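Local coordinates for protein disulfide-isomerase A4 (Rattus norvegicus, PDB 3EC3) that catalyses the rearrangement of disulfide bonds in proteins, this chain being the part that holds two noncatalytic thioredoxin-like domains of the longer enzyme, at residues A[58-62]-A[63-67]; A[70-73]-A[74-77]; A[141-145]-A[146-150]. The protein carries 1 engineered substitution. All blocks are in the same frame, centred on the assembly; numbering follows the deposited sequence.

Contact 1: residues A[58-62]-A[63-67]; sequences HHTFS and TEIAK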
loop_
_atom_site.group_PDB
_atom_site.type_symbol
_atom_site.label_atom_id
_atom_site.label_comp_id
_atom_site.label_asym_id
_atom_site.label_seq_id
_atom_site.Cartn_x
_atom_site.Cartn_y
_atom_site.Cartn_z
ATOM N N HIS A 58 11.777 5.998 -9.736
ATOM C CA HIS A 58 12.327 5.687 -11.036
ATOM C C HIS A 58 11.861 6.763 -12.009
ATOM O O HIS A 58 10.904 7.508 -11.691
ATOM C CB HIS A 58 11.850 4.332 -11.519
ATOM C CG HIS A 58 12.168 3.231 -10.555
ATOM N ND1 HIS A 58 13.323 2.491 -10.633
ATOM C CD2 HIS A 58 11.523 2.817 -9.433
ATOM C CE1 HIS A 58 13.356 1.621 -9.628
ATOM N NE2 HIS A 58 12.266 1.792 -8.890
ATOM N N HIS A 59 12.528 6.818 -13.157
ATOM C CA HIS A 59 12.107 7.749 -14.227
ATOM C C HIS A 59 12.382 7.165 -15.565
ATOM O O HIS A 59 13.182 6.258 -15.696
ATOM C CB HIS A 59 12.788 9.124 -14.090
ATOM C CG HIS A 59 14.273 9.084 -14.244
ATOM N ND1 HIS A 59 15.122 8.879 -13.187
ATOM C CD2 HIS A 59 15.061 9.243 -15.334
ATOM C CE1 HIS A 59 16.376 8.927 -13.611
ATOM N NE2 HIS A 59 16.368 9.162 -14.915
ATOM N N THR A 60 11.677 7.648 -16.579
ATOM C CA THR A 60 11.975 7.212 -17.916
ATOM C C THR A 60 11.747 8.354 -18.896
ATOM O O THR A 60 10.877 9.226 -18.667
ATOM C CB THR A 60 11.113 5.954 -18.299
ATOM O OG1 THR A 60 11.544 5.472 -19.570
ATOM C CG2 THR A 60 9.630 6.297 -18.386
ATOM N N PHE A 61 12.516 8.355 -19.969
ATOM C CA PHE A 61 12.282 9.298 -21.047
ATOM C C PHE A 61 11.823 8.564 -22.317
ATOM O O PHE A 61 11.799 9.153 -23.396
ATOM C CB PHE A 61 13.567 10.083 -21.345
ATOM C CG PHE A 61 14.252 10.605 -20.134
ATOM C CD1 PHE A 61 15.570 10.234 -19.857
ATOM C CD2 PHE A 61 13.581 11.458 -19.256
ATOM C CE1 PHE A 61 16.233 10.718 -18.719
ATOM C CE2 PHE A 61 14.238 11.973 -18.093
ATOM C CZ PHE A 61 15.544 11.599 -17.833
ATOM N N SER A 62 11.468 7.286 -22.177
ATOM C CA SER A 62 11.147 6.384 -23.318
ATOM C C SER A 62 9.724 6.562 -23.805
ATOM O O SER A 62 8.791 6.344 -23.038
ATOM C CB SER A 62 11.305 4.932 -22.859
ATOM O OG SER A 62 10.865 4.007 -23.839
ATOM N N THR A 63 9.548 6.928 -25.075
ATOM C CA THR A 63 8.203 7.013 -25.648
ATOM C C THR A 63 7.588 5.624 -25.743
ATOM O O THR A 63 6.385 5.492 -25.661
ATOM C CB THR A 63 8.168 7.735 -27.025
ATOM O OG1 THR A 63 9.008 7.041 -27.964
ATOM C CG2 THR A 63 8.651 9.160 -26.878
ATOM N N GLU A 64 8.427 4.595 -25.882
ATOM C CA GLU A 64 7.986 3.204 -25.912
ATOM C C GLU A 64 7.319 2.811 -24.591
ATOM O O GLU A 64 6.232 2.201 -24.560
ATOM C CB GLU A 64 9.179 2.300 -26.228
ATOM C CG GLU A 64 9.055 0.841 -25.739
ATOM C CD GLU A 64 10.313 0.030 -26.064
ATOM O OE1 GLU A 64 10.909 -0.547 -25.131
ATOM O OE2 GLU A 64 10.731 0.005 -27.246
ATOM N N ILE A 65 7.946 3.207 -23.479
ATOM C CA ILE A 65 7.386 2.862 -22.193
ATOM C C ILE A 65 6.147 3.706 -21.911
ATOM O O ILE A 65 5.171 3.192 -21.363
ATOM C CB ILE A 65 8.468 2.962 -21.061
ATOM C CG1 ILE A 65 9.596 1.930 -21.339
ATOM C CG2 ILE A 65 7.790 2.832 -19.672
ATOM C CD1 ILE A 65 10.660 1.841 -20.257
ATOM N N ALA A 66 6.168 4.985 -22.302
ATOM C CA ALA A 66 5.002 5.859 -22.142
ATOM C C ALA A 66 3.798 5.257 -22.898
ATOM O O ALA A 66 2.700 5.136 -22.338
ATOM C CB ALA A 66 5.310 7.275 -22.670
ATOM N N LYS A 67 4.030 4.860 -24.147
ATOM C CA LYS A 67 2.982 4.164 -24.968
ATOM C C LYS A 67 2.430 2.933 -24.266
ATOM O O LYS A 67 1.198 2.801 -24.090
ATOM C CB LYS A 67 3.525 3.834 -26.376
ATOM C CG LYS A 67 3.930 5.084 -27.124
ATOM C CD LYS A 67 4.482 4.865 -28.552
ATOM C CE LYS A 67 5.011 6.190 -29.110
ATOM N NZ LYS A 67 5.945 5.984 -30.268
HETATM O O HOH W 1 12.307 1.678 -23.308
#

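Contact 2: residues A[70-73]-A[74-77]; sequences KVSL and GKLV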
loop_
_atom_site.group_PDB
_atom_site.type_symbol
_atom_site.label_atom_id
_atom_site.label_comp_id
_atom_site.label_asym_id
_atom_site.label_seq_id
_atom_site.Cartn_x
_atom_site.Cartn_y
_atom_site.Cartn_z
ATOM N N LYS A 70 0.252 3.849 -21.482
ATOM C CA LYS A 70 -0.887 4.618 -21.941
ATOM C C LYS A 70 -0.918 6.064 -21.369
ATOM O O LYS A 70 -1.979 6.608 -21.071
ATOM C CB LYS A 70 -2.192 3.791 -21.737
ATOM C CG LYS A 70 -2.161 2.452 -22.523
ATOM C CD LYS A 70 -3.594 1.868 -22.881
ATOM C CE LYS A 70 -3.616 1.225 -24.288
ATOM N NZ LYS A 70 -5.017 0.863 -24.796
ATOM N N VAL A 71 0.258 6.688 -21.270
ATOM C CA VAL A 71 0.383 8.075 -20.772
ATOM C C VAL A 71 1.175 8.924 -21.748
ATOM O O VAL A 71 2.029 8.403 -22.472
ATOM C CB VAL A 71 1.081 8.162 -19.368
ATOM C CG1 VAL A 71 0.323 7.371 -18.296
ATOM C CG2 VAL A 71 2.562 7.735 -19.430
ATOM N N SER A 72 0.926 10.228 -21.786
ATOM C CA SER A 72 1.822 11.098 -22.564
ATOM C C SER A 72 3.020 11.478 -21.673
ATOM O O SER A 72 3.078 11.089 -20.489
ATOM C CB SER A 72 1.098 12.331 -23.111
ATOM O OG SER A 72 0.400 12.974 -22.066
ATOM N N LEU A 73 4.003 12.178 -22.235
ATOM C CA LEU A 73 5.191 12.549 -21.454
ATOM C C LEU A 73 4.781 13.666 -20.498
ATOM O O LEU A 73 3.807 14.401 -20.760
ATOM C CB LEU A 73 6.377 12.945 -22.378
ATOM C CG LEU A 73 6.877 11.846 -23.351
ATOM C CD1 LEU A 73 7.915 12.360 -24.374
ATOM C CD2 LEU A 73 7.406 10.616 -22.640
ATOM N N GLY A 74 5.478 13.798 -19.382
ATOM C CA GLY A 74 5.244 14.903 -18.452
ATOM C C GLY A 74 4.323 14.491 -17.334
ATOM O O GLY A 74 3.418 15.236 -16.955
ATOM N N LYS A 75 4.532 13.278 -16.826
ATOM C CA LYS A 75 3.641 12.708 -15.836
ATOM C C LYS A 75 4.387 12.001 -14.696
ATOM O O LYS A 75 5.462 11.423 -14.875
ATOM C CB LYS A 75 2.698 11.663 -16.492
ATOM C CG LYS A 75 1.918 12.128 -17.765
ATOM C CD LYS A 75 0.785 13.034 -17.432
ATOM C CE LYS A 75 0.050 13.488 -18.687
ATOM N NZ LYS A 75 -0.606 14.787 -18.374
ATOM N N LEU A 76 3.770 11.982 -13.526
ATOM C CA LEU A 76 4.208 11.114 -12.462
ATOM C C LEU A 76 3.169 9.969 -12.396
ATOM O O LEU A 76 1.962 10.233 -12.321
ATOM C CB LEU A 76 4.177 11.936 -11.180
ATOM C CG LEU A 76 4.742 11.492 -9.832
ATOM C CD1 LEU A 76 3.720 11.600 -8.710
ATOM C CD2 LEU A 76 5.582 10.198 -9.858
ATOM N N VAL A 77 3.622 8.714 -12.411
ATOM C CA VAL A 77 2.710 7.584 -12.496
ATOM C C VAL A 77 3.044 6.728 -11.271
ATOM O O VAL A 77 4.211 6.435 -11.031
ATOM C CB VAL A 77 2.939 6.778 -13.796
ATOM C CG1 VAL A 77 2.046 5.551 -13.814
ATOM C CG2 VAL A 77 2.723 7.675 -15.061
#

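Contact 3: residues A[141-145]-A[146-150]; sequences SVDFS and FDYRT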
loop_
_atom_site.group_PDB
_atom_site.type_symbol
_atom_site.label_atom_id
_atom_site.label_comp_id
_atom_site.label_asym_id
_atom_site.label_seq_id
_atom_site.Cartn_x
_atom_site.Cartn_y
_atom_site.Cartn_z
ATOM N N SER A 141 -1.775 -16.443 7.661
ATOM C CA SER A 141 -0.543 -16.900 7.021
ATOM C C SER A 141 -0.399 -16.246 5.656
ATOM O O SER A 141 -1.089 -16.630 4.703
ATOM C CB SER A 141 -0.526 -18.445 6.923
ATOM O OG SER A 141 0.601 -18.889 6.201
ATOM N N VAL A 142 0.478 -15.245 5.550
ATOM C CA VAL A 142 0.560 -14.424 4.314
ATOM C C VAL A 142 1.716 -14.930 3.473
ATOM O O VAL A 142 2.845 -14.932 3.936
ATOM C CB VAL A 142 0.738 -12.898 4.656
ATOM C CG1 VAL A 142 1.009 -12.075 3.370
ATOM C CG2 VAL A 142 -0.527 -12.381 5.359
ATOM N N ASP A 143 1.445 -15.409 2.255
ATOM C CA ASP A 143 2.495 -16.035 1.487
ATOM C C ASP A 143 2.150 -15.842 0.008
ATOM O O ASP A 143 1.183 -16.437 -0.494
ATOM C CB ASP A 143 2.631 -17.528 1.889
ATOM C CG ASP A 143 3.758 -18.237 1.150
ATOM O OD1 ASP A 143 4.238 -17.681 0.140
ATOM O OD2 ASP A 143 4.168 -19.335 1.593
ATOM N N PHE A 144 2.930 -14.989 -0.678
ATOM C CA PHE A 144 2.677 -14.662 -2.076
ATOM C C PHE A 144 3.441 -15.556 -3.077
ATOM O O PHE A 144 3.452 -15.279 -4.309
ATOM C CB PHE A 144 2.993 -13.169 -2.339
ATOM C CG PHE A 144 2.021 -12.242 -1.674
ATOM C CD1 PHE A 144 2.362 -11.586 -0.488
ATOM C CD2 PHE A 144 0.773 -12.006 -2.265
ATOM C CE1 PHE A 144 1.406 -10.727 0.159
ATOM C CE2 PHE A 144 -0.187 -11.168 -1.634
ATOM C CZ PHE A 144 0.180 -10.506 -0.429
ATOM N N SER A 145 4.083 -16.619 -2.580
ATOM C CA SER A 145 4.784 -17.537 -3.472
ATOM C C SER A 145 3.739 -18.261 -4.361
ATOM O O SER A 145 2.542 -18.324 -4.013
ATOM C CB SER A 145 5.609 -18.569 -2.645
ATOM O OG SER A 145 4.706 -19.496 -1.978
ATOM N N PHE A 146 4.201 -18.841 -5.468
ATOM C CA PHE A 146 3.337 -19.538 -6.421
ATOM C C PHE A 146 2.358 -20.530 -5.750
ATOM O O PHE A 146 1.140 -20.550 -6.052
ATOM C CB PHE A 146 4.229 -20.270 -7.447
ATOM C CG PHE A 146 3.445 -20.937 -8.563
ATOM C CD1 PHE A 146 3.232 -22.321 -8.572
ATOM C CD2 PHE A 146 2.906 -20.162 -9.594
ATOM C CE1 PHE A 146 2.490 -22.949 -9.620
ATOM C CE2 PHE A 146 2.158 -20.764 -10.653
ATOM C CZ PHE A 146 1.942 -22.138 -10.664
ATOM N N ASP A 147 2.869 -21.354 -4.842
ATOM C CA ASP A 147 2.030 -22.401 -4.238
ATOM C C ASP A 147 0.999 -21.894 -3.231
ATOM O O ASP A 147 0.025 -22.643 -2.910
ATOM C CB ASP A 147 2.887 -23.535 -3.573
ATOM C CG ASP A 147 3.498 -24.462 -4.575
ATOM O OD1 ASP A 147 3.045 -24.469 -5.749
ATOM O OD2 ASP A 147 4.458 -25.215 -4.230
ATOM N N TYR A 148 1.187 -20.679 -2.691
ATOM C CA TYR A 148 0.316 -20.217 -1.594
ATOM C C TYR A 148 -0.452 -18.928 -1.856
ATOM O O TYR A 148 -1.252 -18.501 -1.027
ATOM C CB TYR A 148 1.131 -20.099 -0.275
ATOM C CG TYR A 148 1.603 -21.452 0.135
ATOM C CD1 TYR A 148 2.849 -21.950 -0.271
ATOM C CD2 TYR A 148 0.748 -22.292 0.872
ATOM C CE1 TYR A 148 3.250 -23.300 0.067
ATOM C CE2 TYR A 148 1.102 -23.581 1.187
ATOM C CZ TYR A 148 2.339 -24.079 0.799
ATOM O OH TYR A 148 2.649 -25.374 1.190
ATOM N N ARG A 149 -0.161 -18.290 -2.979
ATOM C CA ARG A 149 -0.694 -16.942 -3.249
ATOM C C ARG A 149 -2.202 -16.968 -3.538
ATOM O O ARG A 149 -2.899 -15.998 -3.258
ATOM C CB ARG A 149 0.037 -16.307 -4.428
ATOM C CG ARG A 149 -0.130 -17.020 -5.756
ATOM C CD ARG A 149 0.823 -16.440 -6.773
ATOM N NE ARG A 149 0.492 -16.938 -8.108
ATOM C CZ ARG A 149 1.280 -16.836 -9.180
ATOM N NH1 ARG A 149 2.475 -16.262 -9.094
ATOM N NH2 ARG A 149 0.871 -17.325 -10.355
ATOM N N THR A 150 -2.730 -18.073 -4.090
ATOM C CA THR A 150 -4.175 -18.131 -4.290
ATOM C C THR A 150 -4.917 -17.998 -2.958
ATOM O O THR A 150 -5.841 -17.169 -2.843
ATOM C CB THR A 150 -4.590 -19.403 -5.071
ATOM O OG1 THR A 150 -4.019 -19.276 -6.372
ATOM C CG2 THR A 150 -6.126 -19.466 -5.285
HETATM O O HOH W 2 4.391 -15.683 -6.857
#

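Contact 1: residues A[58-62]-A[63-67]
Ser62 and Ile65 give a worked example of how one residue can start a helix with its side chain and its backbone together. Ser62 OG lies 3.0 Å from Ile65 N and accepts a hydrogen bond from it, 155° at the hydrogen. The hydroxyl reaches that amide because it is turned anti to the backbone N of Ser62 (chi1 173°). The carbonyl O of Ser62 takes the next amide, Ala66 N at 3.0 Å, and has a weak bond from Ile65 N as well. Ser62 is thus the N-cap of helix 63-69, at the point where a thioredoxin-like domain passes from strand 57-60 into its next helix. Just before the cap, Thr60 OG1 accepts from Ser62 N at 3.2 Å, an ST turn that braces the capping residue.

The inner side is close-packed. Ile65 CD1 lies 3.8 Å from Thr60 OG1, and the CG2 methyls of Ile65 and Thr60 are 4.1 Å apart, the two side chains slanting across each other. Val32 backs both Thr60 and Ala66, and Ile65 also rests on Ile11. The outer side is looser and wet. A water takes a bond from Ser62 OG at 2.8 Å and gives one to Glu64 OE1 at 3.2 Å, linking the carboxylate of the outward-running glutamate to the cap through solvent.

Contact 2: residues A[70-73]-A[74-77]
Leu73 leads into Gly74, whose backbone (phi 96°, psi 41°) turns the chain from the loop after helix 63-69 into strand 75-79. A CB on Gly74 would lie only 2.5 Å from Leu73 O, a clash that by itself explains the glycine. The side chains that meet around this turn come from Val71, Ser72, Lys75 and Val77, and they hold it by contact, without a direct hydrogen bond between the two halves.

Lys75 folds back over Ser72. With CG set beside the lysine's own backbone N (chi1 -51°), Lys75 CG comes to 3.1 Å from Ser72 O; a bend at chi2 then helps carry Lys75 CE to 3.4 Å from Ser72 OG. The CG methylene covers a carbonyl that is buried here and has no hydrogen-bond partner anywhere in the model. The polar end of the lysine is engaged elsewhere, NZ forming a salt bridge with Asp96 at the end of the neighbouring strand 93-96.

Gly74 and Lys75 both face Val32 of strand 28-32, which makes this a G1 beta bulge at the entry to an antiparallel strand of the thioredoxin-like sheet. In catalytic thioredoxin domains the loop before this strand carries the cis-proline next to the active-site cysteines; the domains of this chain are noncatalytic.

Further along, Val71 and Val77 reach toward each other tip to tip, Val71 CG1 4.0 Å from Val77 CG2, with Met92 touching both. Val71 CB is also 4.4 Å from Lys75 CG. Strand alternation puts Lys75 and Val77 on this face, while Leu76 turns to the other, where Tyr109 and Val110 of helix 103-113 cover it.

Contact 3: residues A[141-145]-A[146-150]
Asp143 and Tyr148 meet in a local, largely solvent-facing turn, where the loop after strand 135-140 folds back into helix 149-163. Asp143 CG is swung away from its own backbone N (chi1 -178°), which brings the carboxylate round to Ser145 and Tyr148. Asp143 OD1 accepts from Ser145 N at 2.9 Å, nearly in line with the C-O bond, and from Ser145 OG at 2.8 Å, which comes from above the carboxylate plane but on the same face as the amide. The first of these bonds makes an Asx turn.

The carboxylate then slants across the aromatic ring, their planes 24° apart, with Asp143 OD2 3.5 Å from Tyr148 CD1. Ser145 OG approaches the same CD1 from the edge of the ring, in its plane, also at 3.5 Å. In the thioredoxin topology this strand-to-helix loop is where catalytic domains carry their Cys-X-X-Cys motif; here serine, aspartate and aromatic residues fill it, in keeping with a noncatalytic domain.

Ser145 O receives Tyr148 N at 3.0 Å, the donor standing well above the carbonyl plane, and a weak bond from Arg149 N. Thr152 OG1, hydrogen-bonded to both Asp143 O and Tyr148 O, ties the turn to the helix. A water also bridges Phe144 O, at 2.7 Å, to Arg149 NH1, and Phe146 CD2 lies over one face of the guanidinium, offset toward its rim. Putting an alanine at Asp143 would probably leave Ser145 N and OG without their shared acceptor and the serine hydroxyl freer to rotate beside the tyrosine ring.

In the fold
The three contacts follow one another along the chain, and they belong to two different sheets that have the same strand order, 1-3-2-4-5. Contacts 1 and 2 are neighbours, their centres about 8 Å apart, and lie at the two ends of helix 63-69. They touch through a probable hydrogen bond between Ala66 O and Val71 N and through Ala66 CB packed on Leu73 CD2, and strands 57-60 and 75-79 share a sheet. Contact 3 sits at the second sheet, with centres about 32 and 33 Å from contacts 1 and 2 and nearest atoms about 19 and 20 Å away. The paired domains thus repeat one thioredoxin-like plan, sampled here at different strand-helix junctions.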